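Local coordinates for coiled-coil and C2 domain-containing protein 1-like (Drosophila melanogaster, PDB 6EI6) that binds phosphatidylinositol monophosphates and regulates endosomal ESCRT sorting, supporting full activity of the ESCRT-III component Shrub, probably by preventing its inappropriate polymerisation, at residues N107-N112 / Q257-T262; L77-D82 / E263-L268; S118-V123 / V215-L220; V40-Q45 / D84-S89. One frame throughout, in Å; residues are numbered along the deposited sequence.

Contact 1 of 4, residues N107-N112 / Q257-T262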
loop_
_atom_site.group_PDB
_atom_site.type_symbol
_atom_site.label_atom_id
_atom_site.label_comp_id
_atom_site.label_asym_id
_atom_site.label_seq_id
_atom_site.Cartn_x
_atom_site.Cartn_y
_atom_site.Cartn_z
ATOM N N ASN A 107 -12.907 2.343 10.501
ATOM C CA ASN A 107 -12.335 1.719 11.683
ATOM C C ASN A 107 -10.844 1.535 11.471
ATOM O O ASN A 107 -10.346 0.407 11.514
ATOM C CB ASN A 107 -13.031 0.401 11.992
ATOM C CG ASN A 107 -12.763 -0.075 13.394
ATOM O OD1 ASN A 107 -12.233 0.662 14.229
ATOM N ND2 ASN A 107 -13.112 -1.316 13.662
ATOM N N ILE A 108 -10.137 2.648 11.240
ATOM C CA ILE A 108 -8.798 2.580 10.652
ATOM C C ILE A 108 -7.846 1.821 11.565
ATOM O O ILE A 108 -6.980 1.068 11.094
ATOM C CB ILE A 108 -8.269 3.993 10.333
ATOM C CG1 ILE A 108 -9.163 4.658 9.291
ATOM C CG2 ILE A 108 -6.812 3.940 9.834
ATOM C CD1 ILE A 108 -9.292 6.146 9.495
ATOM N N VAL A 109 -8.008 1.978 12.882
ATOM C CA VAL A 109 -7.103 1.352 13.841
ATOM C C VAL A 109 -7.226 -0.174 13.878
ATOM O O VAL A 109 -6.352 -0.838 14.448
ATOM C CB VAL A 109 -7.337 2.069 15.197
ATOM C CG1 VAL A 109 -7.038 1.200 16.411
ATOM C CG2 VAL A 109 -6.493 3.348 15.265
ATOM N N HIS A 110 -8.229 -0.759 13.205
ATOM C CA HIS A 110 -8.567 -2.176 13.350
ATOM C C HIS A 110 -8.690 -2.915 12.015
ATOM O O HIS A 110 -9.453 -3.880 11.921
ATOM C CB HIS A 110 -9.879 -2.350 14.130
ATOM C CG HIS A 110 -9.773 -2.035 15.591
ATOM N ND1 HIS A 110 -8.578 -1.715 16.205
ATOM C CD2 HIS A 110 -10.716 -1.982 16.558
ATOM C CE1 HIS A 110 -8.787 -1.492 17.490
ATOM N NE2 HIS A 110 -10.077 -1.642 17.728
ATOM N N CYS A 111 -7.997 -2.496 10.957
ATOM C CA CYS A 111 -7.952 -3.330 9.753
ATOM C C CYS A 111 -6.654 -4.115 9.794
ATOM O O CYS A 111 -5.627 -3.588 10.211
ATOM C CB CYS A 111 -8.079 -2.513 8.457
ATOM S SG CYS A 111 -6.915 -1.172 8.106
ATOM N N ASN A 112 -6.702 -5.392 9.444
ATOM C CA ASN A 112 -5.612 -6.303 9.817
ATOM C C ASN A 112 -5.431 -6.309 11.340
ATOM O O ASN A 112 -4.406 -5.875 11.883
ATOM C CB ASN A 112 -4.288 -5.941 9.123
ATOM C CG ASN A 112 -4.428 -5.784 7.634
ATOM O OD1 ASN A 112 -5.317 -6.365 7.026
ATOM N ND2 ASN A 112 -3.535 -5.001 7.029
ATOM N N GLN A 257 -3.677 11.252 11.644
ATOM C CA GLN A 257 -4.258 12.333 10.863
ATOM C C GLN A 257 -5.372 11.866 9.932
ATOM O O GLN A 257 -6.223 12.678 9.562
ATOM C CB GLN A 257 -3.191 13.078 10.063
ATOM C CG GLN A 257 -2.302 12.270 9.194
ATOM C CD GLN A 257 -1.044 13.057 8.841
ATOM O OE1 GLN A 257 0.006 12.867 9.464
ATOM N NE2 GLN A 257 -1.151 13.968 7.853
ATOM N N MET A 258 -5.409 10.587 9.568
ATOM C CA MET A 258 -6.571 10.086 8.839
ATOM C C MET A 258 -7.811 10.136 9.716
ATOM O O MET A 258 -8.903 10.466 9.241
ATOM C CB MET A 258 -6.315 8.662 8.335
ATOM C CG MET A 258 -5.348 8.597 7.122
ATOM S SD MET A 258 -4.793 6.932 6.688
ATOM C CE MET A 258 -6.352 6.180 6.194
ATOM N N GLU A 259 -7.659 9.813 10.998
ATOM C CA GLU A 259 -8.787 9.874 11.915
ATOM C C GLU A 259 -9.293 11.301 12.067
ATOM O O GLU A 259 -10.497 11.527 12.174
ATOM C CB GLU A 259 -8.395 9.297 13.267
ATOM C CG GLU A 259 -8.442 7.785 13.305
ATOM C CD GLU A 259 -7.711 7.206 14.516
ATOM O OE1 GLU A 259 -6.899 7.939 15.146
ATOM O OE2 GLU A 259 -7.952 6.011 14.832
ATOM N N HIS A 260 -8.395 12.283 12.065
ATOM C CA HIS A 260 -8.861 13.658 12.168
ATOM C C HIS A 260 -9.788 13.996 11.011
ATOM O O HIS A 260 -10.847 14.598 11.220
ATOM C CB HIS A 260 -7.677 14.622 12.254
ATOM C CG HIS A 260 -6.815 14.397 13.468
ATOM N ND1 HIS A 260 -7.278 13.759 14.605
ATOM C CD2 HIS A 260 -5.518 14.714 13.722
ATOM C CE1 HIS A 260 -6.304 13.683 15.500
ATOM N NE2 HIS A 260 -5.226 14.253 14.989
ATOM N N ILE A 261 -9.441 13.556 9.791
ATOM C CA ILE A 261 -10.309 13.792 8.639
ATOM C C ILE A 261 -11.676 13.156 8.852
ATOM O O ILE A 261 -12.714 13.733 8.510
ATOM C CB ILE A 261 -9.643 13.263 7.360
ATOM C CG1 ILE A 261 -8.350 14.042 7.107
ATOM C CG2 ILE A 261 -10.634 13.294 6.156
ATOM C CD1 ILE A 261 -7.818 13.840 5.753
ATOM N N THR A 262 -11.702 11.953 9.399
ATOM C CA THR A 262 -12.992 11.304 9.552
ATOM C C THR A 262 -13.868 11.994 10.615
ATOM O O THR A 262 -15.090 11.811 10.613
ATOM C CB THR A 262 -12.765 9.819 9.839
ATOM O OG1 THR A 262 -13.923 9.109 9.424
ATOM C CG2 THR A 262 -12.508 9.555 11.300
HETATM O O HOH W 1 -9.984 4.396 13.931
#
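The end methyl of I108 makes the buried part of the contact: its CD1 lies 4.1 Å from CB of M258 and 4.2 Å from CG of E259, so it rests against the start of two successive helix side chains. I108 is buried, and its CG1 branch stands anti to its own carbonyl carbon (chi1 -63°), a rotation that points this branch at helix 255-263. M52 of helix 34-62 and P252 also pack on it. The short 3-10 segment 108-109 belongs to the linker that joins strand 99-102 to strand 119-128, the first long strand of the C2 sandwich, and it meets helix 255-263, which follows strand 241-249, the last of the sandwich. Toward the partly exposed side the contact turns polar and is bridged by water. The extended side chain of E259 crosses V109 obliquely, with OE2 in a close approach of 3.1 Å to V109 CG2. Water 1 spans this side, giving a hydrogen bond to OE2 of E259 (2.7 Å to the water oxygen) and accepting one from the backbone N of V109 (3.3 Å).

Contact 2 of 4, residues L77-D82 / E263-L268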
loop_
_atom_site.group_PDB
_atom_site.type_symbol
_atom_site.label_atom_id
_atom_site.label_comp_id
_atom_site.label_asym_id
_atom_site.label_seq_id
_atom_site.Cartn_x
_atom_site.Cartn_y
_atom_site.Cartn_z
ATOM N N LEU A 77 -19.664 7.106 -3.366
ATOM C CA LEU A 77 -20.663 7.688 -4.256
ATOM C C LEU A 77 -21.161 9.038 -3.735
ATOM O O LEU A 77 -21.240 10.011 -4.493
ATOM C CB LEU A 77 -21.841 6.717 -4.450
ATOM C CG LEU A 77 -21.602 5.403 -5.228
ATOM C CD1 LEU A 77 -22.958 4.759 -5.641
ATOM C CD2 LEU A 77 -20.658 5.567 -6.459
ATOM N N THR A 78 -21.483 9.128 -2.439
ATOM C CA THR A 78 -22.000 10.394 -1.933
ATOM C C THR A 78 -20.923 11.473 -1.925
ATOM O O THR A 78 -21.226 12.641 -2.185
ATOM C CB THR A 78 -22.609 10.228 -0.527
ATOM O OG1 THR A 78 -21.579 9.896 0.419
ATOM C CG2 THR A 78 -23.616 9.127 -0.532
ATOM N N VAL A 79 -19.669 11.110 -1.645
ATOM C CA VAL A 79 -18.590 12.093 -1.726
ATOM C C VAL A 79 -18.440 12.591 -3.158
ATOM O O VAL A 79 -18.269 13.795 -3.400
ATOM C CB VAL A 79 -17.274 11.496 -1.193
ATOM C CG1 VAL A 79 -16.129 12.505 -1.348
ATOM C CG2 VAL A 79 -17.446 11.086 0.238
ATOM N N GLN A 80 -18.524 11.680 -4.132
ATOM C CA GLN A 80 -18.341 12.078 -5.527
ATOM C C GLN A 80 -19.448 13.023 -5.993
ATOM O O GLN A 80 -19.178 13.988 -6.720
ATOM C CB GLN A 80 -18.273 10.838 -6.424
ATOM C CG GLN A 80 -18.071 11.160 -7.905
ATOM C CD GLN A 80 -16.695 11.725 -8.203
ATOM O OE1 GLN A 80 -15.697 11.079 -7.939
ATOM N NE2 GLN A 80 -16.641 12.939 -8.752
ATOM N N LYS A 81 -20.697 12.768 -5.586
ATOM C CA LYS A 81 -21.777 13.707 -5.868
ATOM C C LYS A 81 -21.427 15.105 -5.367
ATOM O O LYS A 81 -21.639 16.105 -6.068
ATOM C CB LYS A 81 -23.087 13.230 -5.227
ATOM C CG LYS A 81 -23.692 12.008 -5.864
ATOM C CD LYS A 81 -25.200 11.913 -5.609
ATOM C CE LYS A 81 -25.804 10.679 -6.307
ATOM N NZ LYS A 81 -25.272 9.381 -5.774
ATOM N N ASP A 82 -20.890 15.194 -4.146
ATOM C CA ASP A 82 -20.597 16.507 -3.580
ATOM C C ASP A 82 -19.437 17.148 -4.317
ATOM O O ASP A 82 -19.467 18.351 -4.612
ATOM C CB ASP A 82 -20.320 16.392 -2.073
ATOM C CG ASP A 82 -21.612 16.364 -1.247
ATOM O OD1 ASP A 82 -22.710 16.543 -1.858
ATOM O OD2 ASP A 82 -21.539 16.173 0.002
ATOM N N GLU A 263 -13.279 12.820 11.481
ATOM C CA GLU A 263 -14.030 13.528 12.499
ATOM C C GLU A 263 -14.608 14.834 12.007
ATOM O O GLU A 263 -15.479 15.398 12.675
ATOM C CB GLU A 263 -13.151 13.797 13.710
ATOM C CG GLU A 263 -12.963 12.570 14.563
ATOM C CD GLU A 263 -11.668 12.635 15.328
ATOM O OE1 GLU A 263 -11.176 13.786 15.516
ATOM O OE2 GLU A 263 -11.143 11.551 15.720
ATOM N N LYS A 264 -14.141 15.332 10.875
ATOM C CA LYS A 264 -14.720 16.499 10.243
ATOM C C LYS A 264 -14.999 16.184 8.775
ATOM O O LYS A 264 -14.394 16.718 7.855
ATOM C CB LYS A 264 -13.817 17.711 10.404
ATOM C CG LYS A 264 -13.084 17.733 11.713
ATOM C CD LYS A 264 -12.559 19.129 12.041
ATOM C CE LYS A 264 -11.066 19.247 11.707
ATOM N NZ LYS A 264 -10.561 20.639 11.937
ATOM N N TRP A 265 -15.948 15.296 8.554
ATOM C CA TRP A 265 -16.338 14.940 7.208
ATOM C C TRP A 265 -17.079 16.117 6.589
ATOM O O TRP A 265 -18.186 16.461 7.024
ATOM C CB TRP A 265 -17.221 13.693 7.256
ATOM C CG TRP A 265 -17.288 12.915 6.000
ATOM C CD1 TRP A 265 -18.338 12.856 5.127
ATOM C CD2 TRP A 265 -16.292 12.019 5.493
ATOM N NE1 TRP A 265 -18.054 11.987 4.103
ATOM C CE2 TRP A 265 -16.805 11.455 4.311
ATOM C CE3 TRP A 265 -15.023 11.628 5.937
ATOM C CZ2 TRP A 265 -16.082 10.548 3.542
ATOM C CZ3 TRP A 265 -14.304 10.735 5.184
ATOM C CH2 TRP A 265 -14.835 10.200 3.991
ATOM N N LEU A 266 -16.501 16.723 5.556
ATOM C CA LEU A 266 -17.200 17.805 4.870
ATOM C C LEU A 266 -18.326 17.217 4.025
ATOM O O LEU A 266 -18.113 16.253 3.290
ATOM C CB LEU A 266 -16.231 18.604 4.015
ATOM C CG LEU A 266 -16.670 19.970 3.533
ATOM C CD1 LEU A 266 -15.481 20.881 3.440
ATOM C CD2 LEU A 266 -17.402 19.888 2.185
ATOM N N VAL A 267 -19.523 17.799 4.151
ATOM C CA VAL A 267 -20.743 17.354 3.472
ATOM C C VAL A 267 -21.480 18.598 2.989
ATOM O O VAL A 267 -21.653 19.548 3.757
ATOM C CB VAL A 267 -21.651 16.536 4.424
ATOM C CG1 VAL A 267 -23.058 16.343 3.851
ATOM C CG2 VAL A 267 -21.035 15.212 4.811
ATOM N N LEU A 268 -21.923 18.618 1.733
ATOM C CA LEU A 268 -22.697 19.782 1.306
ATOM C C LEU A 268 -24.093 19.767 1.934
ATOM O O LEU A 268 -24.669 18.702 2.196
ATOM C CB LEU A 268 -22.828 19.826 -0.210
ATOM C CG LEU A 268 -21.500 19.730 -0.961
ATOM C CD1 LEU A 268 -21.734 19.737 -2.458
ATOM C CD2 LEU A 268 -20.516 20.815 -0.554
HETATM O O HOH W 2 -20.266 12.011 2.281
HETATM O O HOH W 3 -19.518 14.563 1.493
#
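OD2 of D82 is held by two donors: the backbone N of L268 at 3.0 Å, with an almost straight N-H...O angle of 171°, and water 3, also at 3.0 Å from OD2, which donates a second bond to the carbonyl O of L266. The N-H of L268 comes down on OD2 from 61° above the carboxylate plane, and the flat group also rests against the leucine itself, D82 CG being 3.4 Å from L268 CG. The carboxylate reaches the strand because CG of D82 stands anti to the carbonyl carbon (chi1 -83°). With an alanine in place of D82, the L268 amide would probably lose its acceptor and water 3 one of the acceptors that hold it. One helical turn earlier, V79 CG2 approaches the W265 ring obliquely, 3.6 Å from CZ2, while water 2 lies at the ring edge, accepts from NE1 (2.9 Å to its oxygen) and donates to T78 OG1. Backbone bonds of W265 to E102 and of V267 to H100 tie strand 265-268 to strand 99-102. The geometry is that of a two-stranded antiparallel ribbon laid on a helical hairpin, formed by helices 34-62 and 66-91.

Contact 3 of 4, residues S118-V123 / V215-L220. With SO4 (sulfate ion), chain C.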
loop_
_atom_site.group_PDB
_atom_site.type_symbol
_atom_site.label_atom_id
_atom_site.label_comp_id
_atom_site.label_asym_id
_atom_site.label_seq_id
_atom_site.Cartn_x
_atom_site.Cartn_y
_atom_site.Cartn_z
ATOM N N SER A 118 2.971 -2.871 16.532
ATOM C CA SER A 118 4.400 -2.736 16.284
ATOM C C SER A 118 4.895 -3.635 15.159
ATOM O O SER A 118 6.103 -3.683 14.914
ATOM C CB SER A 118 5.183 -3.042 17.561
ATOM O OG SER A 118 5.079 -4.422 17.894
ATOM N N GLU A 119 4.002 -4.332 14.465
ATOM C CA GLU A 119 4.381 -5.416 13.571
ATOM C C GLU A 119 4.143 -5.059 12.112
ATOM O O GLU A 119 3.036 -4.655 11.731
ATOM C CB GLU A 119 3.610 -6.688 13.909
ATOM C CG GLU A 119 4.266 -7.464 15.006
ATOM C CD GLU A 119 3.643 -8.818 15.226
ATOM O OE1 GLU A 119 2.487 -9.050 14.767
ATOM O OE2 GLU A 119 4.331 -9.653 15.866
ATOM N N LEU A 120 5.176 -5.248 11.298
ATOM C CA LEU A 120 5.052 -5.275 9.852
ATOM C C LEU A 120 5.245 -6.708 9.388
ATOM O O LEU A 120 6.190 -7.377 9.815
ATOM C CB LEU A 120 6.078 -4.352 9.201
ATOM C CG LEU A 120 5.975 -4.307 7.684
ATOM C CD1 LEU A 120 6.117 -2.889 7.152
ATOM C CD2 LEU A 120 7.038 -5.209 7.100
ATOM N N GLU A 121 4.354 -7.175 8.522
ATOM C CA GLU A 121 4.425 -8.515 7.964
ATOM C C GLU A 121 4.768 -8.453 6.478
ATOM O O GLU A 121 4.217 -7.629 5.741
ATOM C CB GLU A 121 3.104 -9.256 8.160
ATOM C CG GLU A 121 3.146 -10.691 7.678
ATOM C CD GLU A 121 1.855 -11.420 7.925
ATOM O OE1 GLU A 121 1.769 -12.137 8.952
ATOM O OE2 GLU A 121 0.922 -11.263 7.094
ATOM N N ILE A 122 5.671 -9.336 6.036
ATOM C CA ILE A 122 6.026 -9.490 4.624
ATOM C C ILE A 122 5.630 -10.892 4.181
ATOM O O ILE A 122 5.930 -11.873 4.873
ATOM C CB ILE A 122 7.522 -9.246 4.378
ATOM C CG1 ILE A 122 7.861 -7.802 4.709
ATOM C CG2 ILE A 122 7.883 -9.550 2.935
ATOM C CD1 ILE A 122 9.324 -7.572 4.939
ATOM N N VAL A 123 4.947 -10.987 3.043
ATOM C CA VAL A 123 4.496 -12.259 2.496
ATOM C C VAL A 123 5.111 -12.415 1.117
ATOM O O VAL A 123 4.848 -11.602 0.221
ATOM C CB VAL A 123 2.969 -12.338 2.406
ATOM C CG1 VAL A 123 2.553 -13.704 1.916
ATOM C CG2 VAL A 123 2.326 -12.020 3.764
ATOM N N VAL A 215 10.288 -2.924 -3.461
ATOM C CA VAL A 215 8.937 -2.418 -3.216
ATOM C C VAL A 215 8.986 -1.279 -2.199
ATOM O O VAL A 215 9.384 -1.481 -1.045
ATOM C CB VAL A 215 8.011 -3.541 -2.738
ATOM C CG1 VAL A 215 6.624 -2.987 -2.463
ATOM C CG2 VAL A 215 7.991 -4.652 -3.782
ATOM N N LYS A 216 8.591 -0.081 -2.632
ATOM C CA LYS A 216 8.561 1.082 -1.747
ATOM C C LYS A 216 7.508 0.908 -0.652
ATOM O O LYS A 216 6.401 0.419 -0.899
ATOM C CB LYS A 216 8.256 2.355 -2.541
ATOM C CG LYS A 216 9.328 2.752 -3.511
ATOM C CD LYS A 216 10.635 2.949 -2.778
ATOM C CE LYS A 216 11.344 4.173 -3.292
ATOM N NZ LYS A 216 12.579 4.400 -2.495
ATOM N N LEU A 217 7.845 1.336 0.560
ATOM C CA LEU A 217 6.936 1.170 1.686
ATOM C C LEU A 217 5.883 2.278 1.789
ATOM O O LEU A 217 4.909 2.118 2.538
ATOM C CB LEU A 217 7.750 1.089 2.986
ATOM C CG LEU A 217 8.447 -0.252 3.236
ATOM C CD1 LEU A 217 9.419 -0.166 4.397
ATOM C CD2 LEU A 217 7.415 -1.359 3.471
ATOM N N GLN A 218 6.031 3.370 1.039
ATOM C CA GLN A 218 5.249 4.565 1.331
ATOM C C GLN A 218 3.733 4.409 1.176
ATOM O O GLN A 218 3.018 5.114 1.905
ATOM C CB GLN A 218 5.785 5.747 0.500
ATOM C CG GLN A 218 5.058 6.007 -0.793
ATOM C CD GLN A 218 3.817 6.858 -0.623
ATOM O OE1 GLN A 218 3.800 7.782 0.195
ATOM N NE2 GLN A 218 2.762 6.537 -1.383
ATOM N N PRO A 219 3.176 3.546 0.300
ATOM C CA PRO A 219 1.721 3.311 0.359
ATOM C C PRO A 219 1.203 2.954 1.740
ATOM O O PRO A 219 0.012 3.157 2.006
ATOM C CB PRO A 219 1.513 2.147 -0.619
ATOM C CG PRO A 219 2.553 2.346 -1.645
ATOM C CD PRO A 219 3.770 2.875 -0.880
ATOM N N LEU A 220 2.040 2.390 2.615
ATOM C CA LEU A 220 1.590 2.008 3.946
ATOM C C LEU A 220 1.391 3.216 4.861
ATOM O O LEU A 220 0.920 3.049 5.997
ATOM C CB LEU A 220 2.567 1.004 4.575
ATOM C CG LEU A 220 2.531 -0.329 3.812
ATOM C CD1 LEU A 220 3.504 -1.313 4.395
ATOM C CD2 LEU A 220 1.144 -0.950 3.732
HETATM S S SO4 C . 15.577 1.997 -0.807
HETATM O O1 SO4 C . 15.468 1.357 0.516
HETATM O O2 SO4 C . 15.956 3.413 -0.674
HETATM O O3 SO4 C . 14.281 1.891 -1.503
HETATM O O4 SO4 C . 16.629 1.314 -1.571
#
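A single methyl group carries the whole contact from one side: CD1 of L120 meets both CD1 of L220, at 4.1 Å, and CD2 of L217, at 4.2 Å. The backbones stay far apart, with 10.0 Å between the CA atoms of L120 and L220, the nearest pair, and only 73 Å² is buried. L120 spans the gap with its CG anti to the backbone N (chi1 -178°); its side chain crosses that of L220 at about a right angle. The two leucines present their methyls together because a turn relates them, closed by the backbone bond from L220 N to L217 O at 2.9 Å. F188 of helix 182-190 touches all three leucines, and F146 adds to the apolar surround of L120 and L217. K216, in contrast, is exposed: its NZ donates to O3 of a sulfate at 3.2 Å. H191 and G192 also bond this ion, which probably came from the crystallisation liquor. Strand 119-128 belongs to one four-stranded antiparallel sheet and strand 208-216 to the other, so L120 meets the chain leaving the facing sheet inside the apolar core of a C2 beta-sandwich.

Contact 4 of 4, residues V40-Q45 / D84-S89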
loop_
_atom_site.group_PDB
_atom_site.type_symbol
_atom_site.label_atom_id
_atom_site.label_comp_id
_atom_site.label_asym_id
_atom_site.label_seq_id
_atom_site.Cartn_x
_atom_site.Cartn_y
_atom_site.Cartn_z
ATOM N N VAL A 40 -11.123 25.981 -3.402
ATOM C CA VAL A 40 -10.109 24.991 -3.725
ATOM C C VAL A 40 -9.985 23.970 -2.597
ATOM O O VAL A 40 -9.915 22.762 -2.842
ATOM C CB VAL A 40 -8.779 25.707 -4.028
ATOM C CG1 VAL A 40 -7.586 24.779 -3.865
ATOM C CG2 VAL A 40 -8.810 26.291 -5.422
ATOM N N ARG A 41 -9.973 24.436 -1.346
ATOM C CA ARG A 41 -9.865 23.537 -0.196
ATOM C C ARG A 41 -11.097 22.643 -0.029
ATOM O O ARG A 41 -10.975 21.477 0.375
ATOM C CB ARG A 41 -9.624 24.353 1.072
ATOM C CG ARG A 41 -8.309 25.129 1.053
ATOM C CD ARG A 41 -7.098 24.187 1.176
ATOM N NE ARG A 41 -5.814 24.900 1.098
ATOM C CZ ARG A 41 -4.669 24.468 1.632
ATOM N NH1 ARG A 41 -4.601 23.324 2.301
ATOM N NH2 ARG A 41 -3.587 25.199 1.512
ATOM N N MET A 42 -12.288 23.170 -0.314
ATOM C CA MET A 42 -13.480 22.333 -0.346
ATOM C C MET A 42 -13.274 21.147 -1.276
ATOM O O MET A 42 -13.542 19.991 -0.922
ATOM C CB MET A 42 -14.686 23.164 -0.799
ATOM C CG MET A 42 -15.232 24.102 0.253
ATOM S SD MET A 42 -16.405 25.301 -0.428
ATOM C CE MET A 42 -17.751 24.189 -0.947
ATOM N N GLU A 43 -12.795 21.420 -2.482
ATOM C CA GLU A 43 -12.599 20.354 -3.451
ATOM C C GLU A 43 -11.483 19.400 -3.012
ATOM O O GLU A 43 -11.632 18.173 -3.100
ATOM C CB GLU A 43 -12.310 20.982 -4.806
ATOM C CG GLU A 43 -12.297 19.991 -5.916
ATOM C CD GLU A 43 -12.378 20.649 -7.263
ATOM O OE1 GLU A 43 -12.865 21.819 -7.325
ATOM O OE2 GLU A 43 -11.945 19.986 -8.237
ATOM N N GLU A 44 -10.369 19.941 -2.515
ATOM C CA GLU A 44 -9.299 19.101 -1.973
ATOM C C GLU A 44 -9.808 18.199 -0.860
ATOM O O GLU A 44 -9.492 16.998 -0.822
ATOM C CB GLU A 44 -8.165 19.975 -1.443
ATOM C CG GLU A 44 -7.406 20.655 -2.531
ATOM C CD GLU A 44 -6.357 19.725 -3.126
ATOM O OE1 GLU A 44 -5.819 18.853 -2.373
ATOM O OE2 GLU A 44 -6.095 19.840 -4.351
ATOM N N GLN A 45 -10.570 18.780 0.080
ATOM C CA GLN A 45 -11.066 18.004 1.202
ATOM C C GLN A 45 -11.929 16.850 0.721
ATOM O O GLN A 45 -11.792 15.720 1.210
ATOM C CB GLN A 45 -11.849 18.893 2.159
ATOM C CG GLN A 45 -12.478 18.109 3.318
ATOM C CD GLN A 45 -11.442 17.710 4.357
ATOM O OE1 GLN A 45 -10.450 18.401 4.526
ATOM N NE2 GLN A 45 -11.671 16.596 5.056
ATOM N N ASP A 84 -18.782 16.615 -7.461
ATOM C CA ASP A 84 -19.341 17.073 -8.736
ATOM C C ASP A 84 -20.118 18.367 -8.555
ATOM O O ASP A 84 -20.037 19.274 -9.393
ATOM C CB ASP A 84 -20.264 16.008 -9.352
ATOM C CG ASP A 84 -19.545 14.710 -9.690
ATOM O OD1 ASP A 84 -18.302 14.732 -9.926
ATOM O OD2 ASP A 84 -20.242 13.660 -9.712
ATOM N N LEU A 85 -20.904 18.452 -7.478
ATOM C CA LEU A 85 -21.658 19.667 -7.174
ATOM C C LEU A 85 -20.742 20.877 -7.012
ATOM O O LEU A 85 -21.087 21.984 -7.438
ATOM C CB LEU A 85 -22.467 19.461 -5.896
ATOM C CG LEU A 85 -23.809 18.765 -6.023
ATOM C CD1 LEU A 85 -24.387 18.546 -4.628
ATOM C CD2 LEU A 85 -24.737 19.626 -6.861
ATOM N N VAL A 86 -19.588 20.699 -6.355
ATOM C CA VAL A 86 -18.682 21.827 -6.155
ATOM C C VAL A 86 -18.019 22.209 -7.473
ATOM O O VAL A 86 -17.907 23.397 -7.801
ATOM C CB VAL A 86 -17.628 21.515 -5.072
ATOM C CG1 VAL A 86 -16.614 22.645 -5.005
ATOM C CG2 VAL A 86 -18.271 21.291 -3.711
ATOM N N ARG A 87 -17.560 21.209 -8.244
ATOM C CA ARG A 87 -16.953 21.488 -9.541
ATOM C C ARG A 87 -17.948 22.163 -10.478
ATOM O O ARG A 87 -17.590 23.076 -11.234
ATOM C CB ARG A 87 -16.420 20.197 -10.157
ATOM C CG ARG A 87 -15.145 19.695 -9.530
ATOM C CD ARG A 87 -14.939 18.230 -9.821
ATOM N NE ARG A 87 -13.600 17.823 -9.381
ATOM C CZ ARG A 87 -13.143 16.567 -9.368
ATOM N NH1 ARG A 87 -13.909 15.551 -9.777
ATOM N NH2 ARG A 87 -11.910 16.333 -8.933
ATOM N N TYR A 88 -19.217 21.749 -10.409
ATOM C CA TYR A 88 -20.242 22.315 -11.280
ATOM C C TYR A 88 -20.527 23.776 -10.930
ATOM O O TYR A 88 -20.592 24.634 -11.820
ATOM C CB TYR A 88 -21.511 21.463 -11.200
ATOM C CG TYR A 88 -22.714 22.086 -11.870
ATOM C CD1 TYR A 88 -22.882 22.015 -13.251
ATOM C CD2 TYR A 88 -23.686 22.752 -11.121
ATOM C CE1 TYR A 88 -23.983 22.592 -13.870
ATOM C CE2 TYR A 88 -24.782 23.328 -11.731
ATOM C CZ TYR A 88 -24.920 23.245 -13.105
ATOM O OH TYR A 88 -26.010 23.820 -13.715
ATOM N N SER A 89 -20.708 24.082 -9.638
ATOM C CA SER A 89 -20.874 25.475 -9.231
ATOM C C SER A 89 -19.729 26.338 -9.731
ATOM O O SER A 89 -19.930 27.520 -10.030
ATOM C CB SER A 89 -20.960 25.583 -7.711
ATOM O OG SER A 89 -19.667 25.531 -7.139
#
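E43 and R87 form a salt bridge in which NE of the arginine donates to OE2 of the glutamate at 3.0 Å in a nearly straight bond. OE2 lies at the edge of the guanidinium, in its plane, but the N-H reaches it from above the carboxylate plane; the planes of the two flat groups are 76° apart. The aliphatic part of R87 lies close as well, with CG 3.5 Å from E43 OE2. Beside this polar pair, the end methyl of M42 rests on V86, CE to CG2 at 4.0 Å, on the buried side. What positions the glutamate is its first torsion, CG anti to the backbone N (chi1 -171°), with an extended chain beyond, and a second partner: K90 makes a salt bridge to OE1. If E43 were an alanine, R87 and K90 would probably be left without the carboxylate they share, and the guanidinium is likely to be less firmly fixed in its rotation. On the second helix, S89 OG donates to V86 O at 2.8 Å. The two short segments run antiparallel, at 154° with axes 10.0 Å apart, as arms of the hairpin made by helices 34-62 and 66-91; L96 packs on M42, and L268 of strand 265-268 on V86.

Overall arrangement
The chain is the C-terminal part of the protein, holding the C2 domain and a helical hairpin. Contacts 1, 2 and 4 lie in and around that hairpin and the segments packed on it, whereas contact 3 lies in the C2 sandwich. Contacts 2 and 4, with centres about 10 Å apart, share helix 66-91: L268 CD1 packs on L85 CB at 3.5 Å. The second segment of contact 1 runs directly into that of contact 2; their centres are about 17 Å apart. Contact 1 also packs against contact 4, I261 CG2 lying 3.6 Å from Q45 NE2. Contact 3, with the sulfate beside it, touches none of the others; its centre is about 17 Å from that of contact 1 and about 33 Å from that of contact 4.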